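Local coordinates for extracellular matrix-binding protein EbhA (PDB 2DGJ), which probably serves as a rod-like, cell wall-associated adhesin of Staphylococcus aureus, this piece being a string of FIVAR and GA helical modules taken from a giant protein, at residues A[138-141]-A[142-146]; A[131-134]-A[135-139]; A[10-13]-A[14-18]; A[18-21]-A[22-26]. All coordinates share one frame; numbering follows the deposited sequence.

Contact 1 of 4, residues A[138-141]-A[142-146]; sequences DKDA and TLRNQ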
loop_
_atom_site.group_PDB
_atom_site.type_symbol
_atom_site.label_atom_id
_atom_site.label_comp_id
_atom_site.label_asym_id
_atom_site.label_seq_id
_atom_site.Cartn_x
_atom_site.Cartn_y
_atom_site.Cartn_z
ATOM N N ASP A 138 -12.083 -23.569 -22.936
ATOM C CA ASP A 138 -12.336 -24.903 -23.461
ATOM C C ASP A 138 -13.826 -25.079 -23.735
ATOM O O ASP A 138 -14.323 -26.204 -23.780
ATOM C CB ASP A 138 -11.866 -25.982 -22.481
ATOM C CG ASP A 138 -12.572 -25.901 -21.141
ATOM O OD1 ASP A 138 -13.478 -25.056 -20.983
ATOM O OD2 ASP A 138 -12.214 -26.691 -20.243
ATOM N N LYS A 139 -14.524 -23.956 -23.912
ATOM C CA LYS A 139 -15.964 -23.944 -24.183
ATOM C C LYS A 139 -16.388 -24.888 -25.299
ATOM O O LYS A 139 -17.089 -25.872 -25.066
ATOM C CB LYS A 139 -16.424 -22.527 -24.551
ATOM C CG LYS A 139 -17.847 -22.478 -25.072
ATOM C CD LYS A 139 -18.161 -21.160 -25.747
ATOM C CE LYS A 139 -19.521 -21.226 -26.414
ATOM N NZ LYS A 139 -19.885 -19.959 -27.104
ATOM N N ASP A 140 -15.969 -24.574 -26.520
ATOM C CA ASP A 140 -16.319 -25.378 -27.684
ATOM C C ASP A 140 -16.035 -26.875 -27.536
ATOM O O ASP A 140 -16.870 -27.712 -27.902
ATOM C CB ASP A 140 -15.596 -24.843 -28.917
ATOM C CG ASP A 140 -15.945 -23.395 -29.215
ATOM O OD1 ASP A 140 -17.149 -23.065 -29.275
ATOM O OD2 ASP A 140 -15.008 -22.588 -29.396
ATOM N N ALA A 141 -14.861 -27.208 -27.006
ATOM C CA ALA A 141 -14.476 -28.602 -26.823
ATOM C C ALA A 141 -15.420 -29.295 -25.848
ATOM O O ALA A 141 -15.883 -30.401 -26.099
ATOM C CB ALA A 141 -13.038 -28.688 -26.317
ATOM N N THR A 142 -15.712 -28.632 -24.736
ATOM C CA THR A 142 -16.601 -29.185 -23.719
ATOM C C THR A 142 -17.978 -29.476 -24.300
ATOM O O THR A 142 -18.576 -30.513 -24.008
ATOM C CB THR A 142 -16.754 -28.213 -22.525
ATOM O OG1 THR A 142 -15.466 -27.969 -21.948
ATOM C CG2 THR A 142 -17.676 -28.803 -21.456
ATOM N N LEU A 143 -18.464 -28.564 -25.136
ATOM C CA LEU A 143 -19.773 -28.708 -25.760
ATOM C C LEU A 143 -19.868 -29.894 -26.716
ATOM O O LEU A 143 -20.940 -30.478 -26.883
ATOM C CB LEU A 143 -20.136 -27.418 -26.503
ATOM C CG LEU A 143 -21.056 -26.384 -25.836
ATOM C CD1 LEU A 143 -21.379 -26.762 -24.400
ATOM C CD2 LEU A 143 -20.385 -25.028 -25.893
ATOM N N ARG A 144 -18.752 -30.245 -27.344
ATOM C CA ARG A 144 -18.736 -31.356 -28.290
ATOM C C ARG A 144 -18.399 -32.675 -27.613
ATOM O O ARG A 144 -18.402 -33.725 -28.254
ATOM C CB ARG A 144 -17.710 -31.109 -29.397
ATOM C CG ARG A 144 -17.810 -29.758 -30.106
ATOM C CD ARG A 144 -16.952 -29.773 -31.369
ATOM N NE ARG A 144 -16.812 -28.456 -31.987
ATOM C CZ ARG A 144 -15.934 -27.538 -31.587
ATOM N NH1 ARG A 144 -15.126 -27.795 -30.569
ATOM N NH2 ARG A 144 -15.855 -26.369 -32.215
ATOM N N ASN A 145 -18.107 -32.626 -26.317
ATOM C CA ASN A 145 -17.742 -33.835 -25.578
ATOM C C ASN A 145 -18.942 -34.575 -24.996
ATOM O O ASN A 145 -19.911 -33.961 -24.552
ATOM C CB ASN A 145 -16.743 -33.488 -24.467
ATOM C CG ASN A 145 -16.189 -34.715 -23.779
ATOM O OD1 ASN A 145 -16.843 -35.305 -22.918
ATOM N ND2 ASN A 145 -14.985 -35.120 -24.168
ATOM N N GLN A 146 -18.865 -35.902 -25.003
ATOM C CA GLN A 146 -19.929 -36.762 -24.499
ATOM C C GLN A 146 -20.329 -36.453 -23.056
ATOM O O GLN A 146 -21.482 -36.657 -22.671
ATOM C CB GLN A 146 -19.482 -38.221 -24.621
ATOM C CG GLN A 146 -20.523 -39.283 -24.247
ATOM C CD GLN A 146 -20.667 -39.467 -22.753
ATOM O OE1 GLN A 146 -19.692 -39.386 -22.006
ATOM N NE2 GLN A 146 -21.886 -39.734 -22.311
#
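T142 folds back over the carbonyl of D138, the residue just before the helix, and grips it twice. The backbone N of T142 lies 3.0 Å from D138 O and nearly in line with the carbonyl bond, whereas T142 OG1, 2.8 Å from D138 O, reaches it from above the carbonyl plane, 44° out. The torsion chi1 of -59° makes this possible: it sets OG1 beside the residue's own backbone N, so that both donors face the same oxygen. The D138 carboxylate merely passes by the hydroxyl, CG staying 3.6 Å from T142 OG1; its OD2 forms a salt bridge with K194. D138 occupies the N-cap position of helix 139-144, but its side chain makes no capping bond, and it is the carbonyl of this N-cap residue that takes both T142 donors. This short helix belongs to a FIVAR module, one of the three-helix bundles strung along the Ebh rod, and the side chains of D138, T142 and L143 rest on Y159 of helix 153-170. One residue on, K139 and L143 cross obliquely: K139 CG meets L143 CD2 at 3.7 Å, the same methyl rests on the lysine's own carbonyl oxygen, and the extended lysine carries its NZ on to E167. On the exposed side R144, extended from CG to NE, runs back alongside D140: its CG sits 3.2 Å from D140 O, and NH1 comes within 3.4 Å of D140 CB. D140 OD1 and R144 NH2 remain 4.6 Å apart, too far for a salt bridge, though some electrostatic attraction is likely.

Contact 2 of 4, residues A[131-134]-A[135-139]; sequences SLQG and AINDK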
loop_
_atom_site.group_PDB
_atom_site.type_symbol
_atom_site.label_atom_id
_atom_site.label_comp_id
_atom_site.label_asym_id
_atom_site.label_seq_id
_atom_site.Cartn_x
_atom_site.Cartn_y
_atom_site.Cartn_z
ATOM N N SER A 131 -9.170 -14.813 -15.178
ATOM C CA SER A 131 -9.604 -16.098 -14.651
ATOM C C SER A 131 -10.900 -16.548 -15.319
ATOM O O SER A 131 -11.044 -17.711 -15.701
ATOM C CB SER A 131 -9.807 -16.008 -13.139
ATOM O OG SER A 131 -8.586 -15.753 -12.462
ATOM N N LEU A 132 -11.837 -15.617 -15.468
ATOM C CA LEU A 132 -13.114 -15.930 -16.093
ATOM C C LEU A 132 -12.898 -16.336 -17.542
ATOM O O LEU A 132 -13.589 -17.213 -18.055
ATOM C CB LEU A 132 -14.053 -14.725 -16.034
ATOM C CG LEU A 132 -15.442 -14.907 -16.657
ATOM C CD1 LEU A 132 -16.124 -16.121 -16.057
ATOM C CD2 LEU A 132 -16.278 -13.661 -16.417
ATOM N N GLN A 133 -11.931 -15.698 -18.191
ATOM C CA GLN A 133 -11.614 -15.999 -19.585
ATOM C C GLN A 133 -11.045 -17.411 -19.685
ATOM O O GLN A 133 -11.375 -18.161 -20.607
ATOM C CB GLN A 133 -10.585 -14.997 -20.126
ATOM C CG GLN A 133 -10.147 -15.254 -21.565
ATOM C CD GLN A 133 -11.289 -15.129 -22.555
ATOM O OE1 GLN A 133 -11.889 -14.063 -22.696
ATOM N NE2 GLN A 133 -11.600 -16.221 -23.243
ATOM N N GLY A 134 -10.186 -17.769 -18.735
ATOM C CA GLY A 134 -9.583 -19.089 -18.751
ATOM C C GLY A 134 -10.583 -20.189 -18.473
ATOM O O GLY A 134 -10.491 -21.282 -19.032
ATOM N N ALA A 135 -11.552 -19.904 -17.611
ATOM C CA ALA A 135 -12.573 -20.877 -17.255
ATOM C C ALA A 135 -13.408 -21.319 -18.455
ATOM O O ALA A 135 -13.976 -22.409 -18.445
ATOM C CB ALA A 135 -13.480 -20.303 -16.172
ATOM N N ILE A 136 -13.480 -20.480 -19.484
ATOM C CA ILE A 136 -14.273 -20.825 -20.660
ATOM C C ILE A 136 -13.468 -20.961 -21.955
ATOM O O ILE A 136 -14.037 -20.921 -23.043
ATOM C CB ILE A 136 -15.401 -19.790 -20.909
ATOM C CG1 ILE A 136 -14.805 -18.474 -21.413
ATOM C CG2 ILE A 136 -16.184 -19.550 -19.622
ATOM C CD1 ILE A 136 -15.848 -17.491 -21.908
ATOM N N ASN A 137 -12.153 -21.117 -21.848
ATOM C CA ASN A 137 -11.335 -21.262 -23.049
ATOM C C ASN A 137 -11.527 -22.627 -23.692
ATOM O O ASN A 137 -11.164 -22.830 -24.855
ATOM C CB ASN A 137 -9.852 -21.039 -22.739
ATOM C CG ASN A 137 -9.456 -19.576 -22.815
ATOM O OD1 ASN A 137 -10.158 -18.752 -23.406
ATOM N ND2 ASN A 137 -8.314 -19.247 -22.223
ATOM N N ASP A 138 -12.083 -23.569 -22.936
ATOM C CA ASP A 138 -12.336 -24.903 -23.461
ATOM C C ASP A 138 -13.826 -25.079 -23.735
ATOM O O ASP A 138 -14.323 -26.204 -23.780
ATOM C CB ASP A 138 -11.866 -25.982 -22.481
ATOM C CG ASP A 138 -12.572 -25.901 -21.141
ATOM O OD1 ASP A 138 -13.478 -25.056 -20.983
ATOM O OD2 ASP A 138 -12.214 -26.691 -20.243
ATOM N N LYS A 139 -14.524 -23.956 -23.912
ATOM C CA LYS A 139 -15.964 -23.944 -24.183
ATOM C C LYS A 139 -16.388 -24.888 -25.299
ATOM O O LYS A 139 -17.089 -25.872 -25.066
ATOM C CB LYS A 139 -16.424 -22.527 -24.551
ATOM C CG LYS A 139 -17.847 -22.478 -25.072
ATOM C CD LYS A 139 -18.161 -21.160 -25.747
ATOM C CE LYS A 139 -19.521 -21.226 -26.414
ATOM N NZ LYS A 139 -19.885 -19.959 -27.104
#
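Q133 and N137 join their side-chain amides one helical turn apart, just where helix 112-135 gives out. In this amide-amide hydrogen bond Q133 NE2 donates to N137 OD1 over 2.9 Å with an N-H...O angle of 162°. The acceptor lies in the amide plane of Q133, while the donor is tilted from the carbonyl plane of N137; the two amide planes are 28° apart although the side chains cross at about a right angle. A bend at chi2 (63°) brings the glutamine forward, toward the following turn, to reach its partner. Among the backbone bonds, A135 N to S131 O at 3.0 Å keeps the helical i to i-4 spacing. The next two skip back only three residues: I136 N to Q133 O is weak, and N137 N meets G134 O at 3.3 Å from far above the carbonyl plane. Van der Waals contacts set side-chain carbons against carbonyl oxygens, I136 CG1 lying 3.5 Å from Q133 O and A135 CB 3.6 Å from S131 O. Elsewhere L132 and I136 both pack on L170 of helix 153-170, and A135 and S131 on L187 of helix 180-194; S131 also touches T31 of the second subunit. The change from i-4 to i-3 bonding and the type I turn I136-K139 are those of a helix C-terminus that tightens before it breaks, here in the short loop between helix 112-135 and helix 139-144, within a FIVAR sequence range.

Contact 3 of 4, residues A[10-13]-A[14-18]; sequences IDDE and NATKQ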
loop_
_atom_site.group_PDB
_atom_site.type_symbol
_atom_site.label_atom_id
_atom_site.label_comp_id
_atom_site.label_asym_id
_atom_site.label_seq_id
_atom_site.Cartn_x
_atom_site.Cartn_y
_atom_site.Cartn_z
ATOM N N ILE A 10 2.193 31.569 9.693
ATOM C CA ILE A 10 1.897 30.747 10.862
ATOM C C ILE A 10 0.420 30.353 10.891
ATOM O O ILE A 10 0.077 29.212 11.192
ATOM C CB ILE A 10 2.234 31.496 12.175
ATOM C CG1 ILE A 10 3.728 31.833 12.208
ATOM C CG2 ILE A 10 1.858 30.640 13.380
ATOM C CD1 ILE A 10 4.177 32.598 13.442
ATOM N N ASP A 11 -0.452 31.305 10.576
ATOM C CA ASP A 11 -1.889 31.047 10.579
ATOM C C ASP A 11 -2.275 29.988 9.562
ATOM O O ASP A 11 -3.163 29.165 9.804
ATOM C CB ASP A 11 -2.670 32.328 10.263
ATOM C CG ASP A 11 -2.479 33.417 11.299
ATOM O OD1 ASP A 11 -2.187 33.096 12.471
ATOM O OD2 ASP A 11 -2.644 34.602 10.938
ATOM N N ASP A 12 -1.597 30.012 8.421
ATOM C CA ASP A 12 -1.896 29.092 7.336
ATOM C C ASP A 12 -1.329 27.689 7.489
ATOM O O ASP A 12 -1.553 26.841 6.630
ATOM C CB ASP A 12 -1.429 29.710 6.018
ATOM C CG ASP A 12 -2.094 29.080 4.807
ATOM O OD1 ASP A 12 -3.275 28.686 4.913
ATOM O OD2 ASP A 12 -1.446 28.999 3.743
ATOM N N GLU A 13 -0.615 27.438 8.581
ATOM C CA GLU A 13 -0.029 26.120 8.806
ATOM C C GLU A 13 -1.048 24.985 8.730
ATOM O O GLU A 13 -0.987 24.147 7.824
ATOM C CB GLU A 13 0.685 26.065 10.162
ATOM C CG GLU A 13 1.145 24.662 10.542
ATOM C CD GLU A 13 2.092 24.644 11.726
ATOM O OE1 GLU A 13 1.729 25.185 12.792
ATOM O OE2 GLU A 13 3.198 24.078 11.587
ATOM N N ASN A 14 -1.974 24.952 9.685
ATOM C CA ASN A 14 -2.988 23.905 9.723
ATOM C C ASN A 14 -3.667 23.696 8.377
ATOM O O ASN A 14 -3.843 22.559 7.937
ATOM C CB ASN A 14 -4.040 24.219 10.789
ATOM C CG ASN A 14 -5.195 23.225 10.786
ATOM O OD1 ASN A 14 -6.085 23.289 9.937
ATOM N ND2 ASN A 14 -5.177 22.293 11.735
ATOM N N ALA A 15 -4.035 24.793 7.724
ATOM C CA ALA A 15 -4.698 24.719 6.427
ATOM C C ALA A 15 -3.773 24.082 5.393
ATOM O O ALA A 15 -4.167 23.173 4.662
ATOM C CB ALA A 15 -5.128 26.118 5.968
ATOM N N THR A 16 -2.535 24.558 5.345
ATOM C CA THR A 16 -1.554 24.035 4.404
ATOM C C THR A 16 -1.337 22.548 4.635
ATOM O O THR A 16 -1.160 21.784 3.690
ATOM C CB THR A 16 -0.195 24.767 4.541
ATOM O OG1 THR A 16 -0.368 26.158 4.240
ATOM C CG2 THR A 16 0.832 24.174 3.582
ATOM N N LYS A 17 -1.359 22.141 5.900
ATOM C CA LYS A 17 -1.150 20.743 6.249
ATOM C C LYS A 17 -2.328 19.846 5.914
ATOM O O LYS A 17 -2.186 18.623 5.888
ATOM C CB LYS A 17 -0.811 20.607 7.736
ATOM C CG LYS A 17 0.607 21.035 8.082
ATOM C CD LYS A 17 0.914 20.796 9.551
ATOM C CE LYS A 17 2.385 21.039 9.859
ATOM N NZ LYS A 17 2.693 20.774 11.292
ATOM N N GLN A 18 -3.484 20.444 5.656
ATOM C CA GLN A 18 -4.674 19.672 5.314
ATOM C C GLN A 18 -4.710 19.404 3.817
ATOM O O GLN A 18 -5.434 18.519 3.348
ATOM C CB GLN A 18 -5.943 20.433 5.716
ATOM C CG GLN A 18 -6.248 20.453 7.210
ATOM C CD GLN A 18 -6.581 19.079 7.759
ATOM O OE1 GLN A 18 -5.716 18.207 7.852
ATOM N NE2 GLN A 18 -7.848 18.876 8.117
#
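E13 and K17 run side by side along one face of helix 13-18, pointing the same way, and K17 is the chain to follow. Its CB lies 3.5 Å from E13 O, the carbonyl to which the backbone N of K17 also donates at 2.8 Å. CG remains beside that oxygen; CD then moves out over E13 CG, and CE lies alongside the glutamate, 3.6 Å from E13 OE2. At the tip NZ forms a salt bridge with E13 OE2, a long one of 3.4 Å and weak as a hydrogen bond. The glutamate comes to meet it because its CG stands anti to the backbone N (chi1 172°) and the chain continues extended. The stronger partner of the ammonium is D34 of helix 27-46; since E13 OE2 also lies close to D34, the lysine probably offsets the repulsion between these two acids.

On another side of the turn T16 grips the carbonyl of D12 with two donors, N and OG1, both 2.8 Å from D12 O. The hydroxyl comes from above the carbonyl plane, 45° out, and the amide nearly in line with the bond. The D12 carboxylate crosses T16 at about a right angle; its OD2 pairs with K68, while D12 OD1 touches A15 CB at 3.3 Å. Such i to i+4 pairing, acid before lysine and threonine hydroxyl onto the preceding turn's carbonyl, is classic helix-surface chemistry, placed here where helix 3-11 breaks and restarts as helix 13-18 within a FIVAR three-helix bundle.

Contact 4 of 4, residues A[18-21]-A[22-26]; sequences QTQK and YRDAE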
loop_
_atom_site.group_PDB
_atom_site.type_symbol
_atom_site.label_atom_id
_atom_site.label_comp_id
_atom_site.label_asym_id
_atom_site.label_seq_id
_atom_site.Cartn_x
_atom_site.Cartn_y
_atom_site.Cartn_z
ATOM N N GLN A 18 -3.484 20.444 5.656
ATOM C CA GLN A 18 -4.674 19.672 5.314
ATOM C C GLN A 18 -4.710 19.404 3.817
ATOM O O GLN A 18 -5.434 18.519 3.348
ATOM C CB GLN A 18 -5.943 20.433 5.716
ATOM C CG GLN A 18 -6.248 20.453 7.210
ATOM C CD GLN A 18 -6.581 19.079 7.759
ATOM O OE1 GLN A 18 -5.716 18.207 7.852
ATOM N NE2 GLN A 18 -7.848 18.876 8.117
ATOM N N THR A 19 -3.920 20.168 3.068
ATOM C CA THR A 19 -3.888 20.028 1.618
ATOM C C THR A 19 -3.105 18.818 1.129
ATOM O O THR A 19 -2.195 18.330 1.802
ATOM C CB THR A 19 -3.289 21.280 0.943
ATOM O OG1 THR A 19 -1.911 21.414 1.315
ATOM C CG2 THR A 19 -4.063 22.530 1.355
ATOM N N GLN A 20 -3.475 18.352 -0.060
ATOM C CA GLN A 20 -2.840 17.216 -0.708
ATOM C C GLN A 20 -1.420 17.611 -1.127
ATOM O O GLN A 20 -0.514 16.772 -1.173
ATOM C CB GLN A 20 -3.673 16.812 -1.928
ATOM C CG GLN A 20 -3.195 15.572 -2.680
ATOM C CD GLN A 20 -1.962 15.832 -3.501
ATOM O OE1 GLN A 20 -1.802 16.919 -4.060
ATOM N NE2 GLN A 20 -1.086 14.835 -3.596
ATOM N N LYS A 21 -1.234 18.895 -1.427
ATOM C CA LYS A 21 0.071 19.398 -1.840
ATOM C C LYS A 21 1.103 19.115 -0.752
ATOM O O LYS A 21 2.251 18.779 -1.039
ATOM C CB LYS A 21 -0.011 20.904 -2.120
ATOM C CG LYS A 21 1.279 21.519 -2.640
ATOM C CD LYS A 21 1.071 22.960 -3.092
ATOM C CE LYS A 21 2.366 23.589 -3.600
ATOM N NZ LYS A 21 2.945 22.860 -4.763
ATOM N N TYR A 22 0.681 19.251 0.500
ATOM C CA TYR A 22 1.552 19.006 1.642
ATOM C C TYR A 22 1.579 17.510 1.941
ATOM O O TYR A 22 2.642 16.882 1.958
ATOM C CB TYR A 22 1.028 19.757 2.870
ATOM C CG TYR A 22 1.725 19.378 4.164
ATOM C CD1 TYR A 22 2.980 19.896 4.486
ATOM C CD2 TYR A 22 1.139 18.476 5.054
ATOM C CE1 TYR A 22 3.631 19.528 5.662
ATOM C CE2 TYR A 22 1.784 18.098 6.226
ATOM C CZ TYR A 22 3.029 18.627 6.528
ATOM O OH TYR A 22 3.671 18.260 7.693
ATOM N N ARG A 23 0.392 16.961 2.179
ATOM C CA ARG A 23 0.190 15.551 2.492
ATOM C C ARG A 23 1.108 14.590 1.739
ATOM O O ARG A 23 1.895 13.868 2.353
ATOM C CB ARG A 23 -1.257 15.171 2.196
ATOM C CG ARG A 23 -2.021 14.571 3.359
ATOM C CD ARG A 23 -2.576 15.635 4.282
ATOM N NE ARG A 23 -3.821 15.191 4.901
ATOM C CZ ARG A 23 -3.954 14.084 5.632
ATOM N NH1 ARG A 23 -2.913 13.287 5.858
ATOM N NH2 ARG A 23 -5.140 13.774 6.139
ATOM N N ASP A 24 0.996 14.578 0.412
ATOM C CA ASP A 24 1.798 13.684 -0.424
ATOM C C ASP A 24 3.171 14.197 -0.832
ATOM O O ASP A 24 3.864 13.549 -1.616
ATOM C CB ASP A 24 1.013 13.290 -1.677
ATOM C CG ASP A 24 -0.208 12.461 -1.357
ATOM O OD1 ASP A 24 -0.071 11.523 -0.550
ATOM O OD2 ASP A 24 -1.296 12.737 -1.907
ATOM N N ALA A 25 3.577 15.350 -0.310
ATOM C CA ALA A 25 4.897 15.886 -0.632
ATOM C C ALA A 25 5.928 14.933 -0.044
ATOM O O ALA A 25 5.594 14.093 0.793
ATOM C CB ALA A 25 5.071 17.268 -0.032
ATOM N N GLU A 26 7.175 15.060 -0.483
ATOM C CA GLU A 26 8.230 14.192 0.021
ATOM C C GLU A 26 8.482 14.555 1.479
ATOM O O GLU A 26 8.444 15.730 1.848
ATOM C CB GLU A 26 9.494 14.365 -0.821
ATOM C CG GLU A 26 9.235 14.204 -2.317
ATOM C CD GLU A 26 10.501 14.220 -3.159
ATOM O OE1 GLU A 26 11.311 15.160 -3.008
ATOM O OE2 GLU A 26 10.683 13.296 -3.984
#
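The backbone makes little more than a single turn of helix between T19 and D24, held by R23 N to T19 O at 3.0 Å and D24 N to Q20 O at 3.1 Å. T19 stands at the N-cap, and its OG1 accepts a weak capping bond of 3.5 Å from Y22 N; the same hydroxyl has a stronger partner in T16 O, so it ties the new turn to the end of helix 13-18. The main side-chain bond runs from Q20 NE2 to D24 OD2, only 2.7 Å long with an N-H...O angle of 162°. It uses the anti lone pair of the carboxylate oxygen, and that oxygen lies close to the amide plane of Q20, while amide and carboxylate are turned 44° from each other. Q20 reaches across because its chain bends at chi2 (-74°). R23 bends back over T19 O toward Q18, CB 3.3 Å from T19 O and the guanidinium edge turned toward Q18 O. At the end of the turn A25 CB rests 3.4 Å from K21 O. Outside partners extend these links: Q20 NE2 also donates to G73 O, and K21 NZ bonds to L71 O and forms a salt bridge with D74. D24 OD2 takes a second donor, V112 N, which is consistent with a charged carboxylate, and polar bonds thus link this turn to helices 73-88 and 112-135.

Overall arrangement
The four contacts form two local pairs far apart on one elongated chain. Contacts 3 and 4 share Q18, with centres about 11 Å apart, and meet where Y22 CB packs 3.1 Å from T16 O. Contacts 1 and 2 share D138 and K139, with centres about 12 Å apart, and follow the chain from helix 112-135 into helix 139-144. The pairs fall in different FIVAR ranges: contacts 1 and 3 lie on opposite sides of the chain's centre, about 66 Å between centres, and even contacts 2 and 4 are about 44 Å apart. Contacts 1 and 3 each place a threonine hydroxyl on an aspartate carbonyl, a detail that recurs in these two FIVAR modules.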